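Local atomic coordinates of uncharacterized protein (PDB entry 4FS7), a protein that is of unknown function but, as an extracellular leucine-rich repeat protein of the BspA type, probably binds other proteins. Residues 76-81 against 98-103; 129-134 against 148-153; 135-140 against 157-162; 142-147 against 165-170; 172-177 against 195-200. All blocks are in the same frame, centred on the assembly; numbering follows the deposited sequence. Where two conformers were deposited one is given.

After an N-terminal mixed sheet the chain coils into a leucine-rich repeat solenoid, and each contact joins a segment to its counterpart about one coil later. Contact 1 comes first of the five, bringing 98-103 back beside 76-81, and is complete before the others open. Contacts 2, 3 and 4 cross one another: 129-134, 135-140 and 142-147 follow in order along one coil, and 148-153, 157-162 and 165-170 repeat that order on the next. Together they join two coils through two separate parallel strand pairs and the turns between, with Ile131, Ile146, Ile153 and Phe158 meeting inside. Contact 5 follows in series, and its Met173, Leu176 and His177 touch contacts 2 and 4.

Contact 1 (76-81 against 98-103); sequences IKIPST and IINIPD
Asn100 grips the backbone of Ile78 with both ends of its amide. Ile78 N donates to Asn100 OD1 at 2.9 Å, and Asn100 ND2 returns a bond to Ile78 O, also 2.9 Å and almost straight at 175°. Each acceptor is met in its carbonyl plane on a lone pair, so the amide is held flat and stands in for the backbone of a neighbouring strand just where the strand pairing has ended. Asn100 CG sits between its backbone N and carbonyl carbon (chi1 68°), which turns the amide across the gap. Water 1 donates to Asn100 OD1 and to Ile76 O, adding a second bond to the amide oxygen. Upstream, Ile76 N donates to Ile98 O at 2.9 Å, and Ile99 CA approaches Ile76 O. Apolar contacts fill the inner side. Ile76 and Ile99 lie alongside each other, with Ile99 CD1 4.0 Å from Ile76 CB and equally close to Ile78 CD1. The ring of Pro102 meets Ile78 at about a right angle, its CG 3.6 Å from Ile78 CG2. Asn100 O is buried with no polar partner in the model; Ile78 CD1 lies 3.3 Å from it. Ile76 and Ile99 both rest on Phe90 in the solenoid interior, while strand 73-77 lies between strands 42-45 and 98-99, its Lys77 bonded through the backbone to Val44 and Ile46.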
# COMPACT_ATOMS: atom_id res chain seq x y z
N ILE A 76 -21.96 -13.87 -17.84
CA ILE A 76 -23.27 -13.36 -17.47
C ILE A 76 -23.57 -12.18 -18.38
O ILE A 76 -22.74 -11.29 -18.57
CB ILE A 76 -23.30 -12.91 -15.98
CG1 ILE A 76 -22.96 -14.10 -15.05
CG2 ILE A 76 -24.64 -12.26 -15.63
CD1 ILE A 76 -22.77 -13.78 -13.59
N LYS A 77 -24.75 -12.24 -18.99
CA LYS A 77 -25.27 -11.19 -19.85
C LYS A 77 -26.35 -10.44 -19.08
O LYS A 77 -27.38 -11.03 -18.70
CB LYS A 77 -25.84 -11.81 -21.13
CG LYS A 77 -24.83 -12.67 -21.93
CD LYS A 77 -25.46 -13.21 -23.20
CE LYS A 77 -24.45 -13.39 -24.30
NZ LYS A 77 -25.10 -13.37 -25.64
N ILE A 78 -26.14 -9.16 -18.86
CA ILE A 78 -27.02 -8.35 -18.06
C ILE A 78 -27.76 -7.36 -18.96
O ILE A 78 -27.13 -6.61 -19.69
CB ILE A 78 -26.26 -7.58 -16.95
CG1 ILE A 78 -25.42 -8.52 -16.08
CG2 ILE A 78 -27.22 -6.78 -16.10
CD1 ILE A 78 -24.68 -7.87 -14.87
N PRO A 79 -29.11 -7.35 -18.94
CA PRO A 79 -29.84 -6.47 -19.82
C PRO A 79 -29.80 -5.01 -19.34
O PRO A 79 -29.53 -4.73 -18.19
CB PRO A 79 -31.27 -7.02 -19.74
CG PRO A 79 -31.36 -7.55 -18.34
CD PRO A 79 -30.00 -8.14 -18.08
N SER A 80 -30.13 -4.08 -20.23
CA SER A 80 -30.03 -2.66 -19.95
C SER A 80 -30.96 -2.17 -18.87
O SER A 80 -30.80 -1.07 -18.34
CB SER A 80 -30.26 -1.85 -21.21
OG SER A 80 -31.61 -1.94 -21.62
N THR A 81 -31.96 -3.00 -18.57
CA THR A 81 -32.95 -2.68 -17.58
C THR A 81 -32.47 -2.80 -16.14
O THR A 81 -33.09 -2.25 -15.23
CB THR A 81 -34.21 -3.55 -17.78
OG1 THR A 81 -33.82 -4.93 -17.78
CG2 THR A 81 -34.85 -3.21 -19.15
N ILE A 98 -16.59 -13.25 -18.69
CA ILE A 98 -17.31 -12.31 -19.55
C ILE A 98 -18.51 -11.72 -18.76
O ILE A 98 -19.41 -12.49 -18.38
CB ILE A 98 -17.89 -13.03 -20.82
CG1 ILE A 98 -16.77 -13.57 -21.71
CG2 ILE A 98 -18.78 -12.07 -21.64
CD1 ILE A 98 -15.62 -12.63 -21.77
N ILE A 99 -18.55 -10.40 -18.53
CA ILE A 99 -19.72 -9.75 -17.90
C ILE A 99 -19.76 -8.31 -18.33
O ILE A 99 -18.71 -7.70 -18.55
CB ILE A 99 -19.69 -9.85 -16.36
CG1 ILE A 99 -21.08 -9.54 -15.78
CG2 ILE A 99 -18.57 -9.00 -15.76
CD1 ILE A 99 -21.25 -9.93 -14.28
N ASN A 100 -20.96 -7.79 -18.53
CA ASN A 100 -21.18 -6.38 -18.82
C ASN A 100 -21.92 -5.69 -17.68
O ASN A 100 -22.76 -6.31 -17.03
CB ASN A 100 -22.01 -6.22 -20.12
CG ASN A 100 -23.43 -6.70 -19.97
OD1 ASN A 100 -23.64 -7.91 -19.75
ND2 ASN A 100 -24.40 -5.81 -20.09
N ILE A 101 -21.64 -4.42 -17.48
CA ILE A 101 -22.35 -3.62 -16.48
C ILE A 101 -23.15 -2.56 -17.23
O ILE A 101 -22.61 -1.70 -17.90
CB ILE A 101 -21.41 -2.91 -15.50
CG1 ILE A 101 -20.38 -3.89 -14.93
CG2 ILE A 101 -22.24 -2.30 -14.36
CD1 ILE A 101 -21.02 -5.03 -14.20
N PRO A 102 -24.49 -2.61 -17.12
CA PRO A 102 -25.32 -1.63 -17.82
C PRO A 102 -25.03 -0.18 -17.44
O PRO A 102 -24.61 0.12 -16.31
CB PRO A 102 -26.74 -2.01 -17.38
CG PRO A 102 -26.66 -3.40 -17.08
CD PRO A 102 -25.33 -3.61 -16.45
N ASP A 103 -25.33 0.70 -18.37
CA ASP A 103 -25.06 2.13 -18.27
C ASP A 103 -25.74 2.78 -17.11
O ASP A 103 -25.26 3.82 -16.62
CB ASP A 103 -25.45 2.88 -19.56
CG ASP A 103 -24.50 2.67 -20.70
OD1 ASP A 103 -23.37 2.17 -20.50
OD2 ASP A 103 -24.90 3.04 -21.84
O HOH W 1 -21.79 -10.16 -20.93

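Contact 2 (129-134 against 148-153); sequences KSIGVE and EGVTVI
Strands 130-131 and 152-153 are neighbouring rungs of a short parallel sheet in the BspA-type leucine-rich repeat solenoid, with Ile131 paired to Ile153. Ile131 N donates to Val152 O at 3.0 Å. Before the strands begin, Lys129 O takes the N-H of Thr151 at 2.9 Å, with the donor tilted 30° from the carbonyl plane. Water 2 links this carbonyl, weakly, to Thr151 OG1. The side chain of Lys129 starts out away from the other segment but bends back at chi2 and chi3 (-56° and -69°), which brings Lys129 NZ to Gly149 O at 2.7 Å. This bond lies in the carbonyl plane on a lone pair, so the ammonium group is tied to the backbone of the next coil. On the inner face Ile131 and Ile153 run alongside each other in the same direction, their CG2 methyls 4.1 Å apart. Ile131 CD1 reaches CG1 of Val150 more loosely, at 4.5 Å. Val152 N is buried here with no partner in the model. Strand 130-131 lies between strands 107-108 and 152-153; on the inner side Ile131 meets Phe136 and Ile146, and Ile153 packs against Leu169 and Leu180.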
# COMPACT_ATOMS: atom_id res chain seq x y z
N LYS A 129 -20.54 6.28 -10.04
CA LYS A 129 -20.26 7.23 -8.96
C LYS A 129 -19.43 6.64 -7.82
O LYS A 129 -18.71 7.37 -7.17
CB LYS A 129 -21.55 7.82 -8.43
CG LYS A 129 -22.30 8.65 -9.46
CD LYS A 129 -21.46 9.80 -10.07
CE LYS A 129 -21.12 10.97 -9.09
NZ LYS A 129 -20.21 12.06 -9.72
N SER A 130 -19.50 5.34 -7.58
CA SER A 130 -18.74 4.77 -6.47
C SER A 130 -18.41 3.31 -6.69
O SER A 130 -19.12 2.57 -7.37
CB SER A 130 -19.48 4.93 -5.15
OG SER A 130 -20.66 4.12 -5.12
N ILE A 131 -17.28 2.93 -6.11
CA ILE A 131 -16.78 1.56 -6.11
C ILE A 131 -16.53 1.18 -4.65
O ILE A 131 -15.83 1.89 -3.94
CB ILE A 131 -15.49 1.43 -6.93
CG1 ILE A 131 -15.76 1.74 -8.40
CG2 ILE A 131 -14.82 0.04 -6.74
CD1 ILE A 131 -14.49 1.88 -9.28
N GLY A 132 -17.10 0.06 -4.21
CA GLY A 132 -17.08 -0.30 -2.81
C GLY A 132 -15.83 -1.01 -2.35
O GLY A 132 -14.94 -1.33 -3.14
N VAL A 133 -15.82 -1.29 -1.05
CA VAL A 133 -14.73 -2.03 -0.40
C VAL A 133 -14.54 -3.39 -1.08
O VAL A 133 -15.50 -4.14 -1.30
CB VAL A 133 -15.02 -2.16 1.09
CG1 VAL A 133 -14.05 -3.14 1.76
CG2 VAL A 133 -14.95 -0.82 1.74
N GLU A 134 -13.31 -3.69 -1.47
CA GLU A 134 -12.98 -4.99 -2.01
C GLU A 134 -13.78 -5.33 -3.27
O GLU A 134 -13.95 -6.48 -3.62
CB GLU A 134 -13.10 -6.08 -0.97
CG GLU A 134 -12.08 -5.88 0.16
CD GLU A 134 -12.26 -6.80 1.33
OE1 GLU A 134 -12.90 -7.83 1.24
OE2 GLU A 134 -11.68 -6.48 2.41
N GLU A 148 -14.57 9.44 -14.72
CA GLU A 148 -14.20 10.71 -14.09
C GLU A 148 -15.08 11.08 -12.91
O GLU A 148 -14.66 11.78 -12.02
CB GLU A 148 -14.19 11.86 -15.12
CG GLU A 148 -15.55 12.39 -15.60
CD GLU A 148 -15.45 13.45 -16.70
OE1 GLU A 148 -14.81 14.52 -16.49
OE2 GLU A 148 -16.02 13.18 -17.78
N GLY A 149 -16.33 10.64 -12.95
CA GLY A 149 -17.27 10.95 -11.91
C GLY A 149 -17.28 10.07 -10.69
O GLY A 149 -18.10 10.30 -9.81
N VAL A 150 -16.42 9.05 -10.66
CA VAL A 150 -16.33 8.22 -9.48
C VAL A 150 -15.71 9.03 -8.36
O VAL A 150 -14.57 9.52 -8.52
CB VAL A 150 -15.56 6.93 -9.76
CG1 VAL A 150 -15.21 6.22 -8.44
CG2 VAL A 150 -16.35 6.05 -10.69
N THR A 151 -16.42 9.20 -7.25
CA THR A 151 -15.97 10.03 -6.13
C THR A 151 -15.42 9.24 -4.95
O THR A 151 -14.79 9.83 -4.08
CB THR A 151 -17.11 10.94 -5.64
OG1 THR A 151 -18.20 10.14 -5.19
CG2 THR A 151 -17.58 11.90 -6.75
N VAL A 152 -15.68 7.94 -4.91
CA VAL A 152 -15.20 7.06 -3.84
C VAL A 152 -14.77 5.73 -4.41
O VAL A 152 -15.53 5.14 -5.19
CB VAL A 152 -16.26 6.68 -2.81
CG1 VAL A 152 -15.51 6.10 -1.60
CG2 VAL A 152 -17.14 7.83 -2.41
N ILE A 153 -13.60 5.25 -3.99
CA ILE A 153 -13.16 3.92 -4.25
C ILE A 153 -12.75 3.33 -2.93
O ILE A 153 -11.84 3.85 -2.26
CB ILE A 153 -12.01 3.83 -5.28
CG1 ILE A 153 -12.38 4.50 -6.60
CG2 ILE A 153 -11.63 2.37 -5.52
CD1 ILE A 153 -11.19 4.61 -7.57
O HOH W 2 -20.59 8.56 -4.98

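Contact 3 (135-140 against 157-162); sequences AFKGCD and AFATCE
The rings of Phe136 and Phe158 lie nearly parallel, their planes 6° apart, but are offset so that little of one ring lies over the other, with centroids 5.4 Å apart. Phe136 CD2 and Phe158 CE1 make the closest touch at 3.6 Å, an oblique approach. Both side chains have CG anti to the carbonyl carbon (chi1 -64° and -63°), and this shared torsion on equivalent turns makes the rings point the same way. The series runs on to Phe113, whose ring meets Phe136 nearly in parallel, while Phe141 meets Phe136 at a steeper angle; Phe158 in turn packs on Ile144 and Ile146. Phe136 to Cys139 and Phe158 to Cys161 are both type II turns, and their backbones bond to each other. Phe136 N donates to Ala157 O at 2.8 Å, and Gly138 N to Ala159 O at 2.9 Å. Thr160 OG1 donates to the same Ala159 O at 2.7 Å from above its carbonyl plane, giving that oxygen two donors. At the backbone angles of Gly138 a CB would collide with the carbonyl O of Lys137. Cys161 SG lies 3.2 Å from Phe136 O. Lys137 runs obliquely across Thr160, its CG near Ala159 O, and its NZ forms a salt bridge with Glu156. Water 3 accepts from Glu162 N near Gly138 O and Asp140 OD1. Cys139 SG and Cys161 SG are 5.6 Å apart, so no disulfide joins the turns; they are held to each other by backbone N-H to carbonyl bonds, with the rings packed beside them.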
# COMPACT_ATOMS: atom_id res chain seq x y z
N ALA A 135 -14.25 -4.31 -3.99
CA ALA A 135 -15.19 -4.57 -5.10
C ALA A 135 -14.63 -5.48 -6.18
O ALA A 135 -15.37 -6.26 -6.78
CB ALA A 135 -15.65 -3.23 -5.71
N PHE A 136 -13.33 -5.32 -6.49
CA PHE A 136 -12.68 -6.06 -7.56
C PHE A 136 -11.49 -6.88 -7.03
O PHE A 136 -10.61 -7.24 -7.80
CB PHE A 136 -12.23 -5.14 -8.69
CG PHE A 136 -13.37 -4.45 -9.39
CD1 PHE A 136 -14.17 -5.15 -10.30
CD2 PHE A 136 -13.73 -3.13 -9.09
CE1 PHE A 136 -15.20 -4.53 -10.93
CE2 PHE A 136 -14.79 -2.54 -9.75
CZ PHE A 136 -15.52 -3.26 -10.65
N LYS A 137 -11.50 -7.22 -5.75
CA LYS A 137 -10.36 -7.88 -5.14
C LYS A 137 -10.10 -9.23 -5.81
O LYS A 137 -10.98 -10.11 -5.86
CB LYS A 137 -10.58 -8.02 -3.64
CG LYS A 137 -9.44 -8.72 -2.91
CD LYS A 137 -9.61 -8.66 -1.40
CE LYS A 137 -8.37 -9.16 -0.68
NZ LYS A 137 -8.45 -8.93 0.80
N GLY A 138 -8.92 -9.40 -6.37
CA GLY A 138 -8.56 -10.66 -7.01
C GLY A 138 -8.92 -10.78 -8.46
O GLY A 138 -8.57 -11.76 -9.10
N CYS A 139 -9.59 -9.80 -9.03
CA CYS A 139 -9.90 -9.88 -10.46
C CYS A 139 -8.65 -9.86 -11.31
O CYS A 139 -7.64 -9.31 -10.91
CB CYS A 139 -10.79 -8.72 -10.87
SG CYS A 139 -12.51 -8.85 -10.29
N ASP A 140 -8.71 -10.50 -12.47
CA ASP A 140 -7.53 -10.73 -13.32
C ASP A 140 -7.39 -9.74 -14.48
O ASP A 140 -6.74 -10.04 -15.48
CB ASP A 140 -7.47 -12.18 -13.81
CG ASP A 140 -6.05 -12.64 -14.03
OD1 ASP A 140 -5.17 -12.21 -13.25
OD2 ASP A 140 -5.84 -13.40 -14.99
N ALA A 157 -10.09 -2.12 -3.01
CA ALA A 157 -10.96 -2.39 -4.16
C ALA A 157 -10.27 -3.16 -5.27
O ALA A 157 -10.93 -3.93 -5.97
CB ALA A 157 -11.55 -1.08 -4.69
N PHE A 158 -8.95 -2.97 -5.43
CA PHE A 158 -8.17 -3.64 -6.45
C PHE A 158 -7.06 -4.47 -5.83
O PHE A 158 -6.05 -4.77 -6.47
CB PHE A 158 -7.62 -2.63 -7.47
CG PHE A 158 -8.72 -1.94 -8.21
CD1 PHE A 158 -9.37 -2.63 -9.22
CD2 PHE A 158 -9.15 -0.66 -7.87
CE1 PHE A 158 -10.43 -2.07 -9.91
CE2 PHE A 158 -10.21 -0.09 -8.58
CZ PHE A 158 -10.84 -0.82 -9.57
N ALA A 159 -7.20 -4.83 -4.56
CA ALA A 159 -6.15 -5.64 -3.92
C ALA A 159 -6.03 -7.00 -4.60
O ALA A 159 -7.06 -7.59 -5.00
CB ALA A 159 -6.42 -5.81 -2.44
N THR A 160 -4.80 -7.51 -4.72
CA THR A 160 -4.51 -8.83 -5.27
C THR A 160 -4.97 -8.94 -6.71
O THR A 160 -5.17 -10.05 -7.19
CB THR A 160 -4.99 -10.00 -4.37
OG1 THR A 160 -6.38 -10.19 -4.47
CG2 THR A 160 -4.67 -9.76 -2.94
N CYS A 161 -5.03 -7.84 -7.45
CA CYS A 161 -5.25 -7.88 -8.89
C CYS A 161 -3.87 -8.10 -9.54
O CYS A 161 -3.14 -7.15 -9.89
CB CYS A 161 -5.92 -6.61 -9.35
SG CYS A 161 -7.66 -6.49 -8.78
N GLU A 162 -3.51 -9.37 -9.65
CA GLU A 162 -2.12 -9.76 -9.93
C GLU A 162 -1.69 -9.63 -11.39
O GLU A 162 -0.51 -9.76 -11.67
CB GLU A 162 -1.81 -11.17 -9.36
CG GLU A 162 -1.94 -11.22 -7.83
CD GLU A 162 -1.61 -12.55 -7.20
OE1 GLU A 162 -1.68 -13.60 -7.87
OE2 GLU A 162 -1.29 -12.54 -6.00
O HOH W 3 -5.56 -11.72 -10.16

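Contact 4 (142-147 against 165-170); sequences KEITIP and EYVSLP
Tyr166 carries its ring anti to the backbone N (chi1 177°), and this places the ring's edge beside Glu143 CB and Thr145 OG1. Water 4 joins Thr145 OG1 to Tyr166 OH beyond that edge. In Ile146 CG1 lies beside the backbone N (chi1 -51°), which leaves CG2 anti to that N and turned onto the ring of Pro170, with Ile146 CG2 3.4 Å from Pro170 CG, a short and doubtful distance, since Ile146 has two conformers. A glycine in place of Pro170 would remove that ring and is likely to leave a gap beside Ile146 CG2 and the carbonyl of Pro147. On the same inner side Ile144 CG2 meets Val167 CG2 at 3.8 Å. A parallel ladder opening with a shared acceptor holds the backbones. Lys142 O accepts from both Glu165 N (2.8 Å) and Tyr166 N (3.2 Å). Ile144 then donates its N-H to Tyr166 O and accepts at its own O from Ser168 N, and Ile146 N gives to Ser168 O at 2.9 Å. Water 5 donates to Ile146 O and also bonds Ser168 OG. Lys142 NZ stays 4.3 Å from Glu165 OE2, opposite charges beyond salt-bridge range. The axes of strands 143-145 and 166-168 run 4.8 Å apart at 5°; on the inner side Ile144 and Ile146 rest on Phe158, Ile146 and Leu169 on strand 152-153, and Val167 on Ile190.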
# COMPACT_ATOMS: atom_id res chain seq x y z
N LYS A 142 -6.04 -6.80 -16.81
CA LYS A 142 -4.77 -6.16 -17.17
C LYS A 142 -4.85 -4.63 -17.06
O LYS A 142 -3.84 -3.98 -16.83
CB LYS A 142 -4.37 -6.54 -18.58
CG LYS A 142 -3.05 -6.00 -19.02
CD LYS A 142 -2.69 -6.54 -20.44
CE LYS A 142 -1.39 -5.94 -20.93
NZ LYS A 142 -0.76 -6.83 -21.96
N GLU A 143 -6.04 -4.07 -17.32
CA GLU A 143 -6.20 -2.65 -17.31
C GLU A 143 -7.56 -2.35 -16.79
O GLU A 143 -8.50 -3.15 -16.91
CB GLU A 143 -5.98 -2.08 -18.70
CG GLU A 143 -6.95 -2.45 -19.76
CD GLU A 143 -6.62 -1.64 -21.02
OE1 GLU A 143 -5.78 -2.12 -21.80
OE2 GLU A 143 -7.11 -0.49 -21.17
N ILE A 144 -7.70 -1.19 -16.21
CA ILE A 144 -9.02 -0.64 -15.87
C ILE A 144 -9.00 0.89 -15.90
O ILE A 144 -8.02 1.53 -15.44
CB ILE A 144 -9.57 -1.16 -14.52
CG1 ILE A 144 -11.08 -0.86 -14.42
CG2 ILE A 144 -8.76 -0.60 -13.38
CD1 ILE A 144 -11.79 -1.50 -13.32
N THR A 145 -10.04 1.46 -16.51
CA THR A 145 -10.25 2.90 -16.50
C THR A 145 -11.43 3.26 -15.62
O THR A 145 -12.55 2.70 -15.77
CB THR A 145 -10.42 3.42 -17.93
OG1 THR A 145 -9.22 3.15 -18.66
CG2 THR A 145 -10.72 4.92 -17.96
N ILE A 146 -11.18 4.11 -14.64
CA ILE A 146 -12.21 4.55 -13.68
C ILE A 146 -12.83 5.83 -14.20
O ILE A 146 -12.12 6.79 -14.41
CB ILE A 146 -11.64 4.87 -12.26
CG1 ILE A 146 -10.77 3.74 -11.70
CG2 ILE A 146 -12.79 5.22 -11.28
CD1 ILE A 146 -11.43 2.36 -11.65
N PRO A 147 -14.16 5.85 -14.43
CA PRO A 147 -14.82 7.03 -14.94
C PRO A 147 -14.59 8.28 -14.07
O PRO A 147 -14.44 8.19 -12.84
CB PRO A 147 -16.30 6.60 -14.94
CG PRO A 147 -16.29 5.17 -15.16
CD PRO A 147 -15.10 4.71 -14.36
N GLU A 165 -1.75 -3.97 -14.92
CA GLU A 165 -0.64 -3.22 -15.41
C GLU A 165 -0.96 -1.78 -15.72
O GLU A 165 -0.05 -0.96 -15.88
CB GLU A 165 -0.09 -3.87 -16.70
CG GLU A 165 0.48 -5.28 -16.53
CD GLU A 165 1.12 -5.83 -17.79
OE1 GLU A 165 1.78 -5.07 -18.53
OE2 GLU A 165 0.99 -7.03 -18.02
N TYR A 166 -2.24 -1.42 -15.81
CA TYR A 166 -2.60 -0.06 -16.13
C TYR A 166 -3.85 0.27 -15.36
O TYR A 166 -4.85 -0.47 -15.44
CB TYR A 166 -2.86 0.09 -17.61
CG TYR A 166 -3.31 1.50 -17.91
CD1 TYR A 166 -2.38 2.55 -17.92
CD2 TYR A 166 -4.66 1.81 -18.07
CE1 TYR A 166 -2.77 3.85 -18.18
CE2 TYR A 166 -5.06 3.12 -18.32
CZ TYR A 166 -4.12 4.13 -18.37
OH TYR A 166 -4.55 5.41 -18.60
N VAL A 167 -3.85 1.39 -14.63
CA VAL A 167 -5.07 1.92 -14.01
C VAL A 167 -5.14 3.43 -14.18
O VAL A 167 -4.16 4.11 -13.96
CB VAL A 167 -5.19 1.50 -12.52
CG1 VAL A 167 -3.97 1.85 -11.72
CG2 VAL A 167 -6.46 2.07 -11.89
N SER A 168 -6.29 3.92 -14.63
CA SER A 168 -6.58 5.34 -14.72
C SER A 168 -7.57 5.73 -13.64
O SER A 168 -8.76 5.41 -13.75
CB SER A 168 -7.12 5.67 -16.11
OG SER A 168 -7.44 7.06 -16.16
N LEU A 169 -7.11 6.39 -12.60
CA LEU A 169 -7.91 6.88 -11.48
C LEU A 169 -8.59 8.18 -11.87
O LEU A 169 -8.10 8.89 -12.74
CB LEU A 169 -7.03 7.11 -10.25
CG LEU A 169 -6.50 5.86 -9.56
CD1 LEU A 169 -5.36 6.21 -8.61
CD2 LEU A 169 -7.64 5.14 -8.82
N PRO A 170 -9.72 8.53 -11.23
CA PRO A 170 -10.34 9.81 -11.52
C PRO A 170 -9.39 10.93 -11.11
O PRO A 170 -8.85 10.95 -10.00
CB PRO A 170 -11.59 9.81 -10.63
CG PRO A 170 -11.84 8.37 -10.32
CD PRO A 170 -10.48 7.76 -10.23
O HOH W 4 -7.29 5.54 -19.63
O HOH W 5 -10.02 7.92 -15.59

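Contact 5 (172-177 against 195-200); sequences SMETLH and NLKIIR
Glu174 O receives two N-H groups from the other segment, Lys197 N at 2.8 Å and Ile198 N at 3.1 Å, where two segments whose directions differ by only 6° enter a parallel pairing. The ladder continues with Leu176 N donating to Ile198 O at 3.0 Å and Arg200 N to Leu176 O. Arg200 is extended from CG to NE and brings NH1 over the centre of one face of the His177 ring, 3.6 Å from His177 NE2. Guanidinium and imidazole planes are inclined by 38°. Thr175 CG2 sits over one face of the guanidinium, toward its rim, 3.6 Å from Arg200 NE, and water 7 bonds Thr175 OG1 and, weakly, accepts from Arg200 NH2. Inside, Leu196 meets Leu176 at about a right angle, its CD1 3.9 Å from Leu176 CG. At the outer edge Glu174 runs alongside Lys197 and makes a long salt bridge, Glu174 OE1 to Lys197 NZ 3.7 Å, in one of two Lys197 conformers. An alanine in place of Glu174 would keep the shared carbonyl but would probably leave Lys197 NZ without this carboxylate. Strand 198-199 pairs next with strand 221-222, and Leu176 packs on Leu169 while selenomethionine Met173 touches Ile153 of strand 152-153.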
# COMPACT_ATOMS: atom_id res chain seq x y z
N SER A 172 -9.91 13.91 -10.21
CA SER A 172 -10.34 14.72 -9.11
C SER A 172 -10.14 14.09 -7.75
O SER A 172 -10.38 14.74 -6.72
CB SER A 172 -11.85 15.03 -9.24
OG SER A 172 -12.63 13.82 -9.17
N MSE A 173 -9.75 12.82 -7.71
CA MSE A 173 -9.67 12.09 -6.44
C MSE A 173 -8.54 12.67 -5.56
O MSE A 173 -7.44 12.94 -6.04
CB MSE A 173 -9.45 10.60 -6.72
CG MSE A 173 -9.48 9.75 -5.45
SE MSE A 173 -9.94 7.93 -5.82
CE MSE A 173 -11.80 8.20 -6.33
N GLU A 174 -8.82 12.81 -4.26
CA GLU A 174 -7.85 13.41 -3.36
C GLU A 174 -7.28 12.45 -2.31
O GLU A 174 -6.28 12.77 -1.72
CB GLU A 174 -8.39 14.66 -2.73
CG GLU A 174 -8.61 15.77 -3.78
CD GLU A 174 -8.96 17.15 -3.25
OE1 GLU A 174 -9.11 17.34 -2.04
OE2 GLU A 174 -9.13 18.06 -4.12
N THR A 175 -7.95 11.33 -2.09
CA THR A 175 -7.50 10.34 -1.11
C THR A 175 -7.56 8.94 -1.72
O THR A 175 -8.58 8.56 -2.31
CB THR A 175 -8.41 10.35 0.14
OG1 THR A 175 -8.46 11.66 0.70
CG2 THR A 175 -7.97 9.33 1.16
N LEU A 176 -6.47 8.19 -1.61
CA LEU A 176 -6.44 6.77 -1.97
C LEU A 176 -6.61 5.94 -0.70
O LEU A 176 -5.84 6.09 0.25
CB LEU A 176 -5.19 6.34 -2.75
CG LEU A 176 -4.86 7.10 -4.03
CD1 LEU A 176 -3.70 6.49 -4.78
CD2 LEU A 176 -6.11 7.26 -4.89
N HIS A 177 -7.64 5.12 -0.68
CA HIS A 177 -8.00 4.35 0.50
C HIS A 177 -7.04 3.22 0.83
O HIS A 177 -6.23 2.79 0.01
CB HIS A 177 -9.45 3.83 0.36
CG HIS A 177 -10.48 4.89 0.62
ND1 HIS A 177 -11.70 4.59 1.20
CD2 HIS A 177 -10.51 6.21 0.31
CE1 HIS A 177 -12.42 5.71 1.28
NE2 HIS A 177 -11.73 6.71 0.75
N ASN A 195 -4.24 16.40 -8.14
CA ASN A 195 -4.41 17.11 -6.88
C ASN A 195 -4.53 16.16 -5.68
O ASN A 195 -5.11 16.49 -4.67
CB ASN A 195 -5.65 18.01 -6.95
CG ASN A 195 -5.57 19.20 -6.02
OD1 ASN A 195 -6.55 19.54 -5.38
ND2 ASN A 195 -4.40 19.85 -5.96
N LEU A 196 -3.96 14.96 -5.80
CA LEU A 196 -3.99 13.98 -4.71
C LEU A 196 -3.37 14.59 -3.46
O LEU A 196 -2.32 15.23 -3.54
CB LEU A 196 -3.23 12.71 -5.11
CG LEU A 196 -3.49 11.50 -4.22
CD1 LEU A 196 -4.91 10.96 -4.37
CD2 LEU A 196 -2.46 10.42 -4.48
N LYS A 197 -4.01 14.34 -2.32
CA LYS A 197 -3.59 14.85 -1.00
C LYS A 197 -3.01 13.78 -0.09
O LYS A 197 -2.02 14.00 0.61
CB LYS A 197 -4.78 15.45 -0.27
CG LYS A 197 -5.49 16.63 -1.02
CD LYS A 197 -4.60 17.90 -1.13
CE LYS A 197 -5.14 18.97 -2.05
NZ LYS A 197 -6.33 19.66 -1.48
N ILE A 198 -3.64 12.61 -0.11
CA ILE A 198 -3.39 11.54 0.88
C ILE A 198 -3.33 10.17 0.23
O ILE A 198 -4.24 9.84 -0.54
CB ILE A 198 -4.55 11.56 1.95
CG1 ILE A 198 -4.55 12.86 2.74
CG2 ILE A 198 -4.49 10.31 2.85
CD1 ILE A 198 -5.82 13.07 3.56
N ILE A 199 -2.32 9.39 0.57
CA ILE A 199 -2.26 7.95 0.26
C ILE A 199 -2.31 7.25 1.61
O ILE A 199 -1.42 7.43 2.45
CB ILE A 199 -1.00 7.57 -0.53
CG1 ILE A 199 -1.02 8.23 -1.91
CG2 ILE A 199 -0.85 6.06 -0.61
CD1 ILE A 199 0.27 8.09 -2.72
N ARG A 200 -3.36 6.45 1.82
CA ARG A 200 -3.57 5.78 3.09
C ARG A 200 -2.74 4.51 3.24
O ARG A 200 -2.02 4.09 2.33
CB ARG A 200 -5.06 5.52 3.30
CG ARG A 200 -5.85 6.80 3.53
CD ARG A 200 -7.26 6.51 4.02
NE ARG A 200 -8.03 7.71 4.34
CZ ARG A 200 -9.37 7.78 4.33
NH1 ARG A 200 -10.09 6.72 3.97
NH2 ARG A 200 -10.00 8.94 4.63
O HOH W 6 -6.82 15.18 -7.64
O HOH W 7 -9.28 11.62 3.37